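Local coordinates for sigma C capsid protein (Avian reovirus, PDB 2BSF) that forms the viral fibre responsible for cell attachment, its carboxy-terminal receptor-binding region joining a triple beta-spiral shaft to a beta-barrel head, and induces apoptosis, at residues 129-134 with 165-170. Residues are numbered along the deposited sequence; the frame is centred on the assembly and turned at random.
Sequences SFTRDS and IRSLTV. With SO4 (sulfate ion), chain B.
Ser129 and Thr169 form an antiparallel hydrogen-bonded pair, joined by Thr169 N to Ser129 O at 2.8 Å and by Ser129 N to Thr169 O at 3.2 Å. In a second such pair, Thr131 N reaches Arg166 O at 2.9 Å, nearly straight with 172° at the hydrogen, and Arg166 N returns to Thr131 O. The register slips by one residue between Ser129 and Thr131, a beta bulge, and the backbone turns at Ser167.

Packing is tight on the face of Phe130, Ile165 and Leu168. Ile165 CD1 sits over one face of the Phe130 ring, 4.1 Å from its centroid and 18° off the normal, a CH-pi contact. Chi1 of 56° places Phe130 CG between the backbone N and the carbonyl carbon, bringing the ring against Ile165; Phe130 CD1 meets Ile165 CB at 3.7 Å, and Phe130 CB approaches Leu168 CD1 to 4.1 Å.

The face carrying Ser129, Thr131, Arg166 and Thr169 is polar and hydrated. Ser129 OG and Thr169 OG1 share a hydrogen bond of 3.0 Å; waters link Ser129 OG to Ser167 O and Thr131 OG1 to Ser167 OG. A third, near the sulfate, lies in plane at the Arg166 guanidinium edge.

Strand 135-145 flanks 124-132 in the barrel, its His137 ring meeting Phe130; Phe155 of strand 150-156 touches Ile165 and Leu168, and strand 76-84 contributes Ser83, hydrogen-bonded through OG to Leu168 N.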
ATOM      1  N   SER A 129     -14.461   0.679 -13.552  1.00 16.93           N
ATOM      2  CA  SER A 129     -15.601   1.511 -13.907  1.00 16.11           C
ATOM      3  C   SER A 129     -15.628   1.626 -15.426  1.00 14.75           C
ATOM      4  O   SER A 129     -14.610   1.445 -16.081  1.00 14.31           O
ATOM      5  CB  SER A 129     -15.520   2.897 -13.237  1.00 16.16           C
ATOM      6  OG  SER A 129     -14.692   3.719 -13.985  1.00 25.94           O
ATOM      7  N   PHE A 130     -16.792   1.918 -15.984  1.00 13.74           N
ATOM      8  CA  PHE A 130     -16.931   2.032 -17.426  1.00 14.08           C
ATOM      9  C   PHE A 130     -18.263   2.729 -17.679  1.00 18.34           C
ATOM     10  O   PHE A 130     -19.101   2.863 -16.773  1.00 18.00           O
ATOM     11  CB  PHE A 130     -16.899   0.639 -18.094  1.00  9.84           C
ATOM     12  CG  PHE A 130     -17.943  -0.300 -17.553  1.00 17.21           C
ATOM     13  CD1 PHE A 130     -19.236  -0.309 -18.083  1.00 15.68           C
ATOM     14  CD2 PHE A 130     -17.655  -1.152 -16.478  1.00 15.05           C
ATOM     15  CE1 PHE A 130     -20.233  -1.168 -17.556  1.00 18.87           C
ATOM     16  CE2 PHE A 130     -18.646  -2.003 -15.933  1.00 11.87           C
ATOM     17  CZ  PHE A 130     -19.922  -2.015 -16.473  1.00 18.70           C
ATOM     18  N   THR A 131     -18.465   3.165 -18.913  1.00 19.36           N
ATOM     19  CA  THR A 131     -19.728   3.798 -19.280  1.00 18.15           C
ATOM     20  C   THR A 131     -20.474   2.831 -20.181  1.00 16.26           C
ATOM     21  O   THR A 131     -19.884   2.166 -21.057  1.00 15.56           O
ATOM     22  CB  THR A 131     -19.505   5.109 -20.045  1.00 21.15           C
ATOM     23  OG1 THR A 131     -18.898   4.801 -21.291  1.00 32.55           O
ATOM     24  CG2 THR A 131     -18.584   6.002 -19.321  1.00 11.25           C
ATOM     25  N   ARG A 132     -21.777   2.736 -19.978  1.00 19.36           N
ATOM     26  CA  ARG A 132     -22.614   1.923 -20.859  1.00 21.03           C
ATOM     27  C   ARG A 132     -23.943   2.672 -21.060  1.00 22.00           C
ATOM     28  O   ARG A 132     -24.583   3.029 -20.083  1.00 21.03           O
ATOM     29  CB  ARG A 132     -22.846   0.557 -20.247  1.00 18.81           C
ATOM     30  CG  ARG A 132     -23.864  -0.340 -21.006  1.00 26.77           C
ATOM     31  CD  ARG A 132     -24.327  -1.499 -20.118  1.00 24.31           C
ATOM     32  NE  ARG A 132     -25.376  -2.316 -20.745  1.00 21.29           N
ATOM     33  CZ  ARG A 132     -25.376  -3.647 -20.832  1.00 24.27           C
ATOM     34  NH1 ARG A 132     -24.386  -4.396 -20.301  1.00 15.75           N
ATOM     35  NH2 ARG A 132     -26.393  -4.239 -21.439  1.00 23.31           N
ATOM     36  N   ASP A 133     -24.354   2.885 -22.312  1.00 25.32           N
ATOM     37  CA  ASP A 133     -25.552   3.739 -22.622  1.00 30.65           C
ATOM     38  C   ASP A 133     -25.570   5.026 -21.818  1.00 28.93           C
ATOM     39  O   ASP A 133     -26.582   5.332 -21.165  1.00 29.34           O
ATOM     40  CB  ASP A 133     -26.881   3.002 -22.372  1.00 32.20           C
ATOM     41  CG  ASP A 133     -26.951   1.670 -23.087  1.00 44.10           C
ATOM     42  OD1 ASP A 133     -26.542   1.620 -24.280  1.00 50.46           O
ATOM     43  OD2 ASP A 133     -27.403   0.675 -22.459  1.00 51.12           O
ATOM     44  N   SER A 134     -24.446   5.745 -21.833  1.00 28.02           N
ATOM     45  CA  SER A 134     -24.308   7.045 -21.163  1.00 30.06           C
ATOM     46  C   SER A 134     -24.407   7.030 -19.622  1.00 30.07           C
ATOM     47  O   SER A 134     -24.492   8.086 -19.003  1.00 30.53           O
ATOM     48  CB  SER A 134     -25.302   8.075 -21.738  1.00 32.84           C
ATOM     49  OG  SER A 134     -25.402   7.952 -23.149  1.00 37.74           O
ATOM     50  N   ILE A 165     -19.341  -1.614 -23.948  1.00 25.64           N
ATOM     51  CA  ILE A 165     -18.926  -0.739 -22.851  1.00 22.32           C
ATOM     52  C   ILE A 165     -17.658   0.039 -23.271  1.00 17.96           C
ATOM     53  O   ILE A 165     -16.887  -0.439 -24.099  1.00 14.10           O
ATOM     54  CB  ILE A 165     -18.756  -1.548 -21.517  1.00 22.35           C
ATOM     55  CG1 ILE A 165     -17.518  -2.465 -21.563  1.00 21.52           C
ATOM     56  CG2 ILE A 165     -20.069  -2.339 -21.205  1.00 22.20           C
ATOM     57  CD1 ILE A 165     -17.191  -3.133 -20.207  1.00 22.78           C
ATOM     58  N   ARG A 166     -17.457   1.220 -22.695  1.00 14.60           N
ATOM     59  CA  ARG A 166     -16.372   2.109 -23.086  1.00 17.11           C
ATOM     60  C   ARG A 166     -15.790   2.754 -21.839  1.00 16.08           C
ATOM     61  O   ARG A 166     -16.367   2.645 -20.781  1.00 18.52           O
ATOM     62  CB  ARG A 166     -16.936   3.244 -23.984  1.00 17.18           C
ATOM     63  CG  ARG A 166     -17.524   2.741 -25.252  1.00 20.75           C
ATOM     64  CD  ARG A 166     -18.110   3.862 -26.093  1.00 20.54           C
ATOM     65  NE  ARG A 166     -18.383   3.296 -27.401  1.00 22.28           N
ATOM     66  CZ  ARG A 166     -19.537   2.746 -27.752  1.00 23.82           C
ATOM     67  NH1 ARG A 166     -20.569   2.731 -26.895  1.00 18.31           N
ATOM     68  NH2 ARG A 166     -19.667   2.234 -28.978  1.00 18.60           N
ATOM     69  N   SER A 167     -14.696   3.500 -21.988  1.00 15.81           N
ATOM     70  CA  SER A 167     -14.107   4.239 -20.868  1.00 17.25           C
ATOM     71  C   SER A 167     -13.885   3.330 -19.646  1.00 15.90           C
ATOM     72  O   SER A 167     -14.105   3.739 -18.502  1.00 16.32           O
ATOM     73  CB  SER A 167     -14.992   5.450 -20.521  1.00 18.63           C
ATOM     74  OG  SER A 167     -15.043   6.281 -21.654  1.00 26.78           O
ATOM     75  N   LEU A 168     -13.423   2.101 -19.911  1.00 16.95           N
ATOM     76  CA  LEU A 168     -13.177   1.119 -18.865  1.00 17.30           C
ATOM     77  C   LEU A 168     -11.892   1.504 -18.184  1.00 17.84           C
ATOM     78  O   LEU A 168     -10.854   1.680 -18.858  1.00 15.97           O
ATOM     79  CB  LEU A 168     -13.058  -0.289 -19.464  1.00 18.30           C
ATOM     80  CG  LEU A 168     -12.626  -1.461 -18.550  1.00 19.14           C
ATOM     81  CD1 LEU A 168     -13.655  -1.836 -17.455  1.00 14.99           C
ATOM     82  CD2 LEU A 168     -12.359  -2.656 -19.439  1.00 15.87           C
ATOM     83  N   THR A 169     -11.958   1.691 -16.870  1.00 13.31           N
ATOM     84  CA  THR A 169     -10.751   1.909 -16.119  1.00 16.84           C
ATOM     85  C   THR A 169     -10.559   0.735 -15.139  1.00 17.39           C
ATOM     86  O   THR A 169     -11.524   0.162 -14.637  1.00 17.48           O
ATOM     87  CB  THR A 169     -10.771   3.235 -15.311  1.00 17.02           C
ATOM     88  OG1 THR A 169     -11.768   3.136 -14.293  1.00 21.67           O
ATOM     89  CG2 THR A 169     -11.052   4.455 -16.174  1.00 15.70           C
ATOM     90  N   VAL A 170      -9.303   0.392 -14.893  1.00 15.54           N
ATOM     91  CA  VAL A 170      -8.938  -0.716 -14.037  1.00 15.97           C
ATOM     92  C   VAL A 170      -7.829  -0.165 -13.134  1.00 15.12           C
ATOM     93  O   VAL A 170      -6.788   0.327 -13.612  1.00 14.34           O
ATOM     94  CB  VAL A 170      -8.433  -1.985 -14.868  1.00 16.00           C
ATOM     95  CG1 VAL A 170      -7.878  -3.056 -13.934  1.00 15.01           C
ATOM     96  CG2 VAL A 170      -9.537  -2.571 -15.719  1.00 13.68           C
TER
HETATM   97  S   SO4 B1327     -22.153   6.191 -24.451  1.00 53.64           S
HETATM   98  O1  SO4 B1327     -20.751   6.028 -24.861  1.00 51.87           O
HETATM   99  O2  SO4 B1327     -23.057   5.867 -25.560  1.00 52.99           O
HETATM  100  O3  SO4 B1327     -22.381   7.601 -24.128  1.00 51.57           O
HETATM  101  O4  SO4 B1327     -22.459   5.281 -23.323  1.00 39.64           O
HETATM  102  O   HOH W   1     -15.178   5.001 -16.367  1.00 24.87           O
HETATM  103  O   HOH W   2     -20.693   3.132 -23.875  1.00 28.27           O
HETATM  104  O   HOH W   3     -17.556   7.500 -21.710  1.00 41.36           O